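Local coordinates for ribokinase (Arabidopsis thaliana, PDB 6ILS), which catalyses the magnesium-dependent transfer of a phosphate from ATP to O-5 of ribose, yielding D-ribose 5-phosphate, and works as a homodimer, at residues G258-A263 and A283-L288; G9-D14 and K41-A46; L5-S10 and L140-I145. All coordinates share one frame; numbering follows the deposited sequence.

Contact 1 (G258-A263 and A283-L288). With ATP (adenosine-5'-triphosphate), chain E; RIB (alpha-D-ribofuranose), chain F.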
loop_
_atom_site.group_PDB
_atom_site.type_symbol
_atom_site.label_atom_id
_atom_site.label_comp_id
_atom_site.label_asym_id
_atom_site.label_seq_id
_atom_site.Cartn_x
_atom_site.Cartn_y
_atom_site.Cartn_z
ATOM N N GLY B 258 -3.902 4.823 -21.813
ATOM C CA GLY B 258 -2.975 4.294 -22.794
ATOM C C GLY B 258 -3.057 2.778 -22.856
ATOM O O GLY B 258 -2.961 2.183 -23.924
ATOM N N ASP B 259 -3.223 2.150 -21.697
ATOM C CA ASP B 259 -3.377 0.701 -21.638
ATOM C C ASP B 259 -4.648 0.263 -22.339
ATOM O O ASP B 259 -4.658 -0.730 -23.075
ATOM C CB ASP B 259 -3.388 0.219 -20.186
ATOM C CG ASP B 259 -2.058 0.460 -19.489
ATOM O OD1 ASP B 259 -1.024 0.231 -20.144
ATOM O OD2 ASP B 259 -2.055 0.892 -18.312
ATOM N N THR B 260 -5.717 1.023 -22.115
ATOM C CA THR B 260 -6.998 0.760 -22.752
ATOM C C THR B 260 -6.864 0.887 -24.266
ATOM O O THR B 260 -7.347 0.036 -25.032
ATOM C CB THR B 260 -8.053 1.741 -22.232
ATOM O OG1 THR B 260 -8.249 1.509 -20.821
ATOM C CG2 THR B 260 -9.361 1.564 -22.966
ATOM N N PHE B 261 -6.202 1.959 -24.692
ATOM C CA PHE B 261 -6.016 2.208 -26.125
ATOM C C PHE B 261 -5.336 1.006 -26.784
ATOM O O PHE B 261 -5.789 0.481 -27.808
ATOM C CB PHE B 261 -5.194 3.482 -26.364
ATOM C CG PHE B 261 -5.076 3.845 -27.832
ATOM C CD1 PHE B 261 -4.069 3.310 -28.623
ATOM C CD2 PHE B 261 -6.003 4.683 -28.417
ATOM C CE1 PHE B 261 -3.979 3.620 -29.980
ATOM C CE2 PHE B 261 -5.923 5.003 -29.774
ATOM C CZ PHE B 261 -4.908 4.459 -30.558
ATOM N N THR B 262 -4.240 0.569 -26.177
ATOM C CA THR B 262 -3.425 -0.491 -26.774
ATOM C C THR B 262 -4.158 -1.829 -26.764
ATOM O O THR B 262 -4.198 -2.537 -27.766
ATOM C CB THR B 262 -2.067 -0.631 -26.029
ATOM O OG1 THR B 262 -1.427 0.650 -25.983
ATOM C CG2 THR B 262 -1.169 -1.609 -26.759
ATOM N N ALA B 263 -4.808 -2.161 -25.651
ATOM C CA ALA B 263 -5.558 -3.413 -25.605
ATOM C C ALA B 263 -6.786 -3.422 -26.522
ATOM O O ALA B 263 -7.116 -4.462 -27.108
ATOM C CB ALA B 263 -5.973 -3.732 -24.147
ATOM N N ALA B 283 -9.524 4.481 -29.991
ATOM C CA ALA B 283 -9.742 5.863 -29.570
ATOM C C ALA B 283 -11.022 5.997 -28.755
ATOM O O ALA B 283 -11.060 6.720 -27.762
ATOM C CB ALA B 283 -9.783 6.772 -30.784
ATOM N N ALA B 284 -12.066 5.296 -29.177
ATOM C CA ALA B 284 -13.339 5.329 -28.459
ATOM C C ALA B 284 -13.179 4.718 -27.080
ATOM O O ALA B 284 -13.692 5.247 -26.097
ATOM C CB ALA B 284 -14.420 4.589 -29.254
ATOM N N ALA B 285 -12.425 3.626 -26.987
ATOM C CA ALA B 285 -12.307 2.957 -25.690
ATOM C C ALA B 285 -11.500 3.815 -24.734
ATOM O O ALA B 285 -11.865 3.942 -23.568
ATOM C CB ALA B 285 -11.683 1.574 -25.840
ATOM N N ALA B 286 -10.415 4.425 -25.217
ATOM C CA ALA B 286 -9.625 5.332 -24.376
ATOM C C ALA B 286 -10.448 6.565 -23.946
ATOM O O ALA B 286 -10.292 7.064 -22.840
ATOM C CB ALA B 286 -8.353 5.783 -25.108
ATOM N N SER B 287 -11.294 7.062 -24.842
ATOM C CA SER B 287 -12.193 8.193 -24.515
ATOM C C SER B 287 -13.064 7.889 -23.303
ATOM O O SER B 287 -13.204 8.710 -22.384
ATOM C CB SER B 287 -13.097 8.521 -25.705
ATOM O OG SER B 287 -13.778 9.747 -25.483
ATOM N N LEU B 288 -13.668 6.709 -23.310
ATOM C CA LEU B 288 -14.519 6.310 -22.188
ATOM C C LEU B 288 -13.721 6.132 -20.894
ATOM O O LEU B 288 -14.176 6.531 -19.807
ATOM C CB LEU B 288 -15.267 5.036 -22.529
ATOM C CG LEU B 288 -16.270 5.221 -23.667
ATOM C CD1 LEU B 288 -16.863 3.891 -24.092
ATOM C CD2 LEU B 288 -17.378 6.204 -23.251
HETATM P PG ATP E . 0.326 6.689 -22.685
HETATM O O1G ATP E . 0.953 5.460 -23.236
HETATM O O2G ATP E . -0.522 6.358 -21.466
HETATM O O3G ATP E . 1.361 7.675 -22.239
HETATM P PB ATP E . -0.696 8.860 -24.151
HETATM O O1B ATP E . -1.584 9.049 -25.302
HETATM O O2B ATP E . 0.587 9.463 -24.498
HETATM O O3B ATP E . -0.552 7.309 -23.875
HETATM P PA ATP E . -2.540 10.214 -22.356
HETATM O O1A ATP E . -2.511 11.692 -22.731
HETATM O O2A ATP E . -2.748 10.067 -20.870
HETATM O O3A ATP E . -1.167 9.533 -22.761
HETATM O "O5'" ATP E . -3.737 9.524 -23.092
HETATM C "C5'" ATP E . -3.920 8.125 -23.002
HETATM C "C4'" ATP E . -5.054 7.725 -24.037
HETATM O "O4'" ATP E . -6.327 8.545 -23.734
HETATM C "C3'" ATP E . -4.687 8.052 -25.202
HETATM O "O3'" ATP E . -5.139 7.075 -26.157
HETATM C "C2'" ATP E . -5.417 9.501 -25.549
HETATM O "O2'" ATP E . -5.483 9.611 -26.999
HETATM C "C1'" ATP E . -6.541 9.471 -24.959
HETATM N N9 ATP E . -6.856 10.791 -24.383
HETATM C C8 ATP E . -6.242 11.767 -23.651
HETATM N N7 ATP E . -7.143 12.769 -23.461
HETATM C C5 ATP E . -8.319 12.404 -24.069
HETATM C C6 ATP E . -9.548 13.051 -24.178
HETATM N N6 ATP E . -9.917 14.338 -23.655
HETATM N N1 ATP E . -10.542 12.465 -24.843
HETATM C C2 ATP E . -10.365 11.220 -25.409
HETATM N N3 ATP E . -9.174 10.576 -25.307
HETATM C C4 ATP E . -8.147 11.182 -24.634
HETATM O O5 RIB F . -0.528 2.534 -17.183
HETATM C C5 RIB F . -0.981 2.517 -15.855
HETATM C C4 RIB F . -0.126 1.766 -15.058
HETATM O O4 RIB F . 1.312 2.210 -15.160
HETATM C C3 RIB F . -0.512 2.121 -13.557
HETATM O O3 RIB F . -1.639 1.208 -13.143
HETATM C C2 RIB F . 0.553 2.067 -12.893
HETATM O O2 RIB F . 0.596 0.929 -11.944
HETATM C C1 RIB F . 1.819 1.982 -13.977
HETATM O O1 RIB F . 2.401 0.731 -13.933
#
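Thr260 and Phe261 pack against a run of alanines where helix 257-270 meets helix 275-289, a buried, mostly apolar helix-helix contact beside the bound ATP in this PfkB-family kinase. The two short segments run nearly antiparallel, at 155°, with their axes 7.9 Å apart, a close approach that the small side chains of 283-288 permit. Thr260 offers its methyl: CG2 lies anti to the backbone N (chi1 -64° for OG1) and meets the backbone at Ala285 O, 3.5 Å away, while Ala285 CB touches the same methyl. Its hydroxyl is hydrogen-bonded to Gly256 O, just before the helix. Phe261, with CG anti to the backbone N (chi1 -175°), turns its ring towards the start of 283-288: CE2 comes within 3.6 Å of Ala283 N, oblique to the ring, and Ala286 CB sits at the ring edge, 4.1 Å from Phe261 CB. The nucleotide closes over this pair: its O3' is 3.4 Å from Phe261 CD2 and also touches Ala286 CB, and Ser287 CA lies against C2 of the adenine.

Gly258 CA lies 3.5 Å from ATP O2G, and a CB here would collide with that oxygen. Asp259, the predicted proton acceptor, takes a hydrogen bond from ribose O5 on OD2 (2.5 Å), and Asn44 and Gln45 bind its carboxylate too. Thr262 OG1 bonds back to Gly258 O, reaching it from the face opposite to Thr262 N, and also meets Lys225. With no hydrogen bond between the helices, their contact rests on van der Waals packing, while the polar groups of 258-263 serve substrate and helix.

Contact 2 (G9-D14 and K41-A46). With RIB (alpha-D-ribofuranose), chain F.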
loop_
_atom_site.group_PDB
_atom_site.type_symbol
_atom_site.label_atom_id
_atom_site.label_comp_id
_atom_site.label_asym_id
_atom_site.label_seq_id
_atom_site.Cartn_x
_atom_site.Cartn_y
_atom_site.Cartn_z
ATOM N N GLY B 9 2.700 -9.787 -18.538
ATOM C CA GLY B 9 3.238 -8.557 -18.027
ATOM C C GLY B 9 2.988 -8.345 -16.556
ATOM O O GLY B 9 2.861 -9.306 -15.788
ATOM N N SER B 10 2.887 -7.072 -16.186
ATOM C CA SER B 10 2.901 -6.637 -14.791
ATOM C C SER B 10 1.539 -6.495 -14.123
ATOM O O SER B 10 0.544 -6.189 -14.769
ATOM C CB SER B 10 3.588 -5.299 -14.695
ATOM O OG SER B 10 2.918 -4.356 -15.531
ATOM N N ALA B 11 1.538 -6.664 -12.805
ATOM C CA ALA B 11 0.385 -6.374 -11.968
ATOM C C ALA B 11 0.881 -5.589 -10.760
ATOM O O ALA B 11 1.807 -6.019 -10.098
ATOM C CB ALA B 11 -0.326 -7.661 -11.535
ATOM N N ASN B 12 0.288 -4.416 -10.520
ATOM C CA ASN B 12 0.657 -3.524 -9.422
ATOM C C ASN B 12 -0.535 -3.173 -8.561
ATOM O O ASN B 12 -1.627 -2.972 -9.083
ATOM C CB ASN B 12 1.229 -2.190 -9.940
ATOM C CG ASN B 12 2.569 -2.332 -10.603
ATOM O OD1 ASN B 12 3.369 -3.196 -10.245
ATOM N ND2 ASN B 12 2.844 -1.447 -11.562
ATOM N N ALA B 13 -0.325 -3.052 -7.256
ATOM C CA ALA B 13 -1.277 -2.297 -6.452
ATOM C C ALA B 13 -0.843 -0.839 -6.551
ATOM O O ALA B 13 0.303 -0.513 -6.278
ATOM C CB ALA B 13 -1.291 -2.776 -5.004
ATOM N N ASP B 14 -1.758 0.021 -6.969
ATOM C CA ASP B 14 -1.463 1.436 -7.120
ATOM C C ASP B 14 -1.868 2.185 -5.853
ATOM O O ASP B 14 -3.052 2.278 -5.555
ATOM C CB ASP B 14 -2.192 1.995 -8.341
ATOM C CG ASP B 14 -1.582 1.516 -9.666
ATOM O OD1 ASP B 14 -0.378 1.166 -9.675
ATOM O OD2 ASP B 14 -2.304 1.521 -10.687
ATOM N N LYS B 41 0.467 -2.150 -15.865
ATOM C CA LYS B 41 0.160 -2.090 -17.304
ATOM C C LYS B 41 -0.357 -3.415 -17.831
ATOM O O LYS B 41 -1.284 -3.436 -18.613
ATOM C CB LYS B 41 1.390 -1.622 -18.107
ATOM C CG LYS B 41 1.660 -0.152 -17.856
ATOM C CD LYS B 41 2.933 0.378 -18.478
ATOM C CE LYS B 41 3.115 1.854 -18.051
ATOM N NZ LYS B 41 2.009 2.725 -18.575
ATOM N N GLY B 42 0.203 -4.528 -17.374
ATOM C CA GLY B 42 -0.233 -5.828 -17.844
ATOM C C GLY B 42 -1.637 -6.157 -17.376
ATOM O O GLY B 42 -2.468 -6.570 -18.171
ATOM N N ALA B 43 -1.895 -5.991 -16.078
ATOM C CA ALA B 43 -3.223 -6.295 -15.551
ATOM C C ALA B 43 -4.259 -5.356 -16.179
ATOM O O ALA B 43 -5.370 -5.781 -16.479
ATOM C CB ALA B 43 -3.253 -6.187 -14.000
ATOM N N ASN B 44 -3.894 -4.095 -16.374
ATOM C CA ASN B 44 -4.806 -3.135 -17.021
ATOM C C ASN B 44 -5.198 -3.595 -18.406
ATOM O O ASN B 44 -6.363 -3.544 -18.793
ATOM C CB ASN B 44 -4.181 -1.744 -17.141
ATOM C CG ASN B 44 -4.093 -1.022 -15.823
ATOM O OD1 ASN B 44 -4.695 -1.427 -14.832
ATOM N ND2 ASN B 44 -3.371 0.095 -15.815
ATOM N N GLN B 45 -4.202 -4.001 -19.191
ATOM C CA GLN B 45 -4.476 -4.419 -20.559
ATOM C C GLN B 45 -5.323 -5.682 -20.605
ATOM O O GLN B 45 -6.236 -5.788 -21.433
ATOM C CB GLN B 45 -3.146 -4.564 -21.310
ATOM C CG GLN B 45 -2.518 -3.185 -21.464
ATOM C CD GLN B 45 -1.197 -3.185 -22.211
ATOM O OE1 GLN B 45 -0.818 -4.176 -22.834
ATOM N NE2 GLN B 45 -0.495 -2.064 -22.148
ATOM N N ALA B 46 -5.065 -6.632 -19.696
ATOM C CA ALA B 46 -5.870 -7.842 -19.640
ATOM C C ALA B 46 -7.299 -7.519 -19.209
ATOM O O ALA B 46 -8.260 -8.046 -19.778
ATOM C CB ALA B 46 -5.248 -8.864 -18.679
HETATM O O5 RIB F . -0.528 2.534 -17.183
HETATM C C5 RIB F . -0.981 2.517 -15.855
HETATM C C4 RIB F . -0.126 1.766 -15.058
HETATM O O4 RIB F . 1.312 2.210 -15.160
HETATM C C3 RIB F . -0.512 2.121 -13.557
HETATM O O3 RIB F . -1.639 1.208 -13.143
HETATM C C2 RIB F . 0.553 2.067 -12.893
HETATM O O2 RIB F . 0.596 0.929 -11.944
HETATM C C1 RIB F . 1.819 1.982 -13.977
HETATM O O1 RIB F . 2.401 0.731 -13.933
#
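Ser10 meets the first turn of helix 41-51 with both its carbonyl and its hydroxyl, so one residue grips two successive backbone amides. Ala43 N bonds to Ser10 O at 2.8 Å, nearly in line with the C=O but with its N-H bent to 140°, whereas Gly42 N reaches Ser10 OG at a longer 3.3 Å with a straight N-H (168°). With chi1 at 58°, OG stands between its backbone N and carbonyl carbon, facing the helix start; it donates to Glu144 OE1. Gly42 lies so close that a CB would clash with Ser10 N, and beyond it Ala11 CB touches Ala43 CB.

The ribose sits between the two segments. Asp14 receives O2 on OD1 and O3 on OD2 (2.6 Å), a two-pronged grip on the vicinal diol, while Asn44 ND2 adds a weak bond to O3. Lys41 runs extended past the sugar, then bends at chi4 to bring NZ within 2.9 Å of ribose O5. A methionine here would probably leave O5 without this donor, held by its bond to Asp259 alone among the bonds described. Such a strand and glycine-rich helix start, clasping the sugar, belong to the ribokinase substrate site.

Contact 3 (L5-S10 and L140-I145). With RIB (alpha-D-ribofuranose), chain F.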
loop_
_atom_site.group_PDB
_atom_site.type_symbol
_atom_site.label_atom_id
_atom_site.label_comp_id
_atom_site.label_asym_id
_atom_site.label_seq_id
_atom_site.Cartn_x
_atom_site.Cartn_y
_atom_site.Cartn_z
ATOM N N LEU B 5 -6.667 -13.356 -26.561
ATOM C CA LEU B 5 -5.704 -12.309 -26.242
ATOM C C LEU B 5 -4.898 -12.770 -25.046
ATOM O O LEU B 5 -5.453 -13.053 -23.974
ATOM C CB LEU B 5 -6.397 -10.974 -25.933
ATOM C CG LEU B 5 -5.556 -9.926 -25.185
ATOM C CD1 LEU B 5 -4.423 -9.421 -26.063
ATOM C CD2 LEU B 5 -6.433 -8.756 -24.723
ATOM N N VAL B 6 -3.585 -12.858 -25.219
ATOM C CA VAL B 6 -2.728 -13.224 -24.096
ATOM C C VAL B 6 -1.795 -12.091 -23.717
ATOM O O VAL B 6 -0.973 -11.636 -24.510
ATOM C CB VAL B 6 -1.912 -14.483 -24.398
ATOM C CG1 VAL B 6 -0.984 -14.790 -23.218
ATOM C CG2 VAL B 6 -2.845 -15.628 -24.672
ATOM N N VAL B 7 -1.966 -11.607 -22.490
ATOM C CA VAL B 7 -1.180 -10.514 -21.957
ATOM C C VAL B 7 -0.161 -11.078 -20.990
ATOM O O VAL B 7 -0.522 -11.704 -19.986
ATOM C CB VAL B 7 -2.070 -9.467 -21.217
ATOM C CG1 VAL B 7 -1.229 -8.298 -20.728
ATOM C CG2 VAL B 7 -3.221 -8.992 -22.136
ATOM N N VAL B 8 1.112 -10.875 -21.298
ATOM C CA VAL B 8 2.165 -11.255 -20.388
ATOM C C VAL B 8 2.765 -9.983 -19.849
ATOM O O VAL B 8 3.267 -9.146 -20.602
ATOM C CB VAL B 8 3.245 -12.121 -21.075
ATOM C CG1 VAL B 8 4.279 -12.583 -20.028
ATOM C CG2 VAL B 8 2.591 -13.321 -21.766
ATOM N N GLY B 9 2.700 -9.787 -18.538
ATOM C CA GLY B 9 3.238 -8.557 -18.027
ATOM C C GLY B 9 2.988 -8.345 -16.556
ATOM O O GLY B 9 2.861 -9.306 -15.788
ATOM N N SER B 10 2.887 -7.072 -16.186
ATOM C CA SER B 10 2.901 -6.637 -14.791
ATOM C C SER B 10 1.539 -6.495 -14.123
ATOM O O SER B 10 0.544 -6.189 -14.769
ATOM C CB SER B 10 3.588 -5.299 -14.695
ATOM O OG SER B 10 2.918 -4.356 -15.531
ATOM N N LEU B 140 0.233 -9.412 -25.999
ATOM C CA LEU B 140 0.575 -8.052 -25.579
ATOM C C LEU B 140 1.602 -8.072 -24.469
ATOM O O LEU B 140 1.405 -8.776 -23.481
ATOM C CB LEU B 140 -0.661 -7.286 -25.050
ATOM C CG LEU B 140 -1.890 -7.082 -25.905
ATOM C CD1 LEU B 140 -2.760 -5.927 -25.325
ATOM C CD2 LEU B 140 -1.519 -6.854 -27.358
ATOM N N LEU B 141 2.671 -7.297 -24.646
ATOM C CA LEU B 141 3.751 -7.119 -23.681
ATOM C C LEU B 141 3.906 -5.642 -23.337
ATOM O O LEU B 141 3.495 -4.772 -24.122
ATOM C CB LEU B 141 5.069 -7.663 -24.270
ATOM C CG LEU B 141 4.975 -9.049 -24.904
ATOM C CD1 LEU B 141 6.274 -9.378 -25.668
ATOM C CD2 LEU B 141 4.674 -10.150 -23.830
ATOM N N GLN B 142 4.497 -5.348 -22.178
ATOM C CA GLN B 142 4.911 -3.993 -21.836
ATOM C C GLN B 142 6.325 -4.058 -21.243
ATOM O O GLN B 142 6.977 -5.093 -21.327
ATOM C CB GLN B 142 3.948 -3.329 -20.842
ATOM C CG GLN B 142 2.483 -3.717 -21.037
ATOM C CD GLN B 142 2.184 -5.136 -20.542
ATOM O OE1 GLN B 142 2.691 -5.582 -19.494
ATOM N NE2 GLN B 142 1.374 -5.845 -21.295
ATOM N N ARG B 143 6.784 -2.973 -20.630
ATOM C CA ARG B 143 8.137 -2.987 -20.082
ATOM C C ARG B 143 8.176 -2.824 -18.575
ATOM O O ARG B 143 8.883 -1.969 -18.041
ATOM C CB ARG B 143 8.964 -1.930 -20.780
ATOM C CG ARG B 143 8.983 -2.205 -22.268
ATOM C CD ARG B 143 10.284 -1.815 -22.922
ATOM N NE ARG B 143 11.454 -2.481 -22.346
ATOM C CZ ARG B 143 12.533 -1.818 -21.941
ATOM N NH1 ARG B 143 12.550 -0.494 -22.029
ATOM N NH2 ARG B 143 13.579 -2.462 -21.438
ATOM N N GLU B 144 7.429 -3.692 -17.901
ATOM C CA GLU B 144 7.347 -3.706 -16.435
ATOM C C GLU B 144 7.635 -5.104 -15.886
ATOM O O GLU B 144 7.353 -5.396 -14.720
ATOM C CB GLU B 144 5.955 -3.212 -15.977
ATOM C CG GLU B 144 5.699 -1.746 -16.280
ATOM C CD GLU B 144 4.455 -1.177 -15.575
ATOM O OE1 GLU B 144 3.487 -1.932 -15.307
ATOM O OE2 GLU B 144 4.468 0.036 -15.272
ATOM N N ILE B 145 8.173 -5.970 -16.744
ATOM C CA ILE B 145 8.740 -7.264 -16.342
ATOM C C ILE B 145 10.107 -7.388 -17.061
ATOM O O ILE B 145 10.422 -6.570 -17.940
ATOM C CB ILE B 145 7.817 -8.470 -16.687
ATOM C CG1 ILE B 145 7.780 -8.702 -18.197
ATOM C CG2 ILE B 145 6.397 -8.276 -16.121
ATOM C CD1 ILE B 145 7.033 -9.916 -18.635
HETATM O O5 RIB F . -0.528 2.534 -17.183
HETATM C C5 RIB F . -0.981 2.517 -15.855
HETATM C C4 RIB F . -0.126 1.766 -15.058
HETATM O O4 RIB F . 1.312 2.210 -15.160
HETATM C C3 RIB F . -0.512 2.121 -13.557
HETATM O O3 RIB F . -1.639 1.208 -13.143
HETATM C C2 RIB F . 0.553 2.067 -12.893
HETATM O O2 RIB F . 0.596 0.929 -11.944
HETATM C C1 RIB F . 1.819 1.982 -13.977
HETATM O O1 RIB F . 2.401 0.731 -13.933
HETATM O O HOH W 1 5.457 -7.690 -20.714
#
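Strands 5-8 and 138-143 are neighbouring parallel strands of the large central sheet, and the loops that follow them run on to the ribose site. Val7 pairs with Leu140: Leu140 N donates to Val6 O (2.9 Å), and Val8 N to Leu140 O (3.0 Å). Leu140 O also receives a CA-H contact from Val7. On the Val7 and Leu140 face, Leu5 crosses Leu140 at about a right angle, its CD1 pressed onto Leu140 CG at 3.5 Å, a tight pair of carbons. On the other face Val8 CB packs on Leu141 CD2, and Val8 CG1 meets Ile145 CD1.

Beyond the paired residues the strands part and a water enters, donating to Val8 O (2.6 Å) and accepting from Gln142 N. Gln142 bends at chi2 (74°) so that its amide folds back towards 5-10: NE2 lies across Val7 CG1 and OE1 approaches Gly9 CA at 3.4 Å. A CB on Gly9 would run into that oxygen, and its backbone angles also call for glycine. Ile145 CG2 rests on Gly9 C, and the nearby Ser10 N is buried without a partner. Glu144 carries the contact to the sugar, extended beyond CG: OE1 takes a very short bond from Ser10 OG (2.5 Å), and OE2 accepts from ribose O1 at 2.6 Å. Together with a bond from Lys41 N to OE1, these probably hold the carboxylate in its rotation, which makes Ser10 a second-shell partner.

Strand 56-63 flanks 5-8 on its far edge and strand 164-170 flanks 138-143. Helix 41-51 lies over Val7, Leu140 and Gln142, where Gln45 OE1 receives Gln142 NE2, while helix 147-158 packs against Leu141 and Ile145.

In the fold
All three contacts are buried, and each reaches the same ribose. Contacts 2 and 3 share Gly9 and Ser10, so the chain leaving strand 5-8 serves both; helix 41-51, one side of contact 2, also bonds to the far strand of contact 3. Contact 1, centred about 15 Å from contact 2, connects with it through Asp259, while Ala263 packs on Leu140 of contact 3. Their chemistry differs: contact 1 is mostly apolar helix packing flanked by ATP, contact 2 joins a loop by hydrogen bonds to the amides at a helix start, and contact 3 is sheet pairing that becomes polar where the strands end at the sugar.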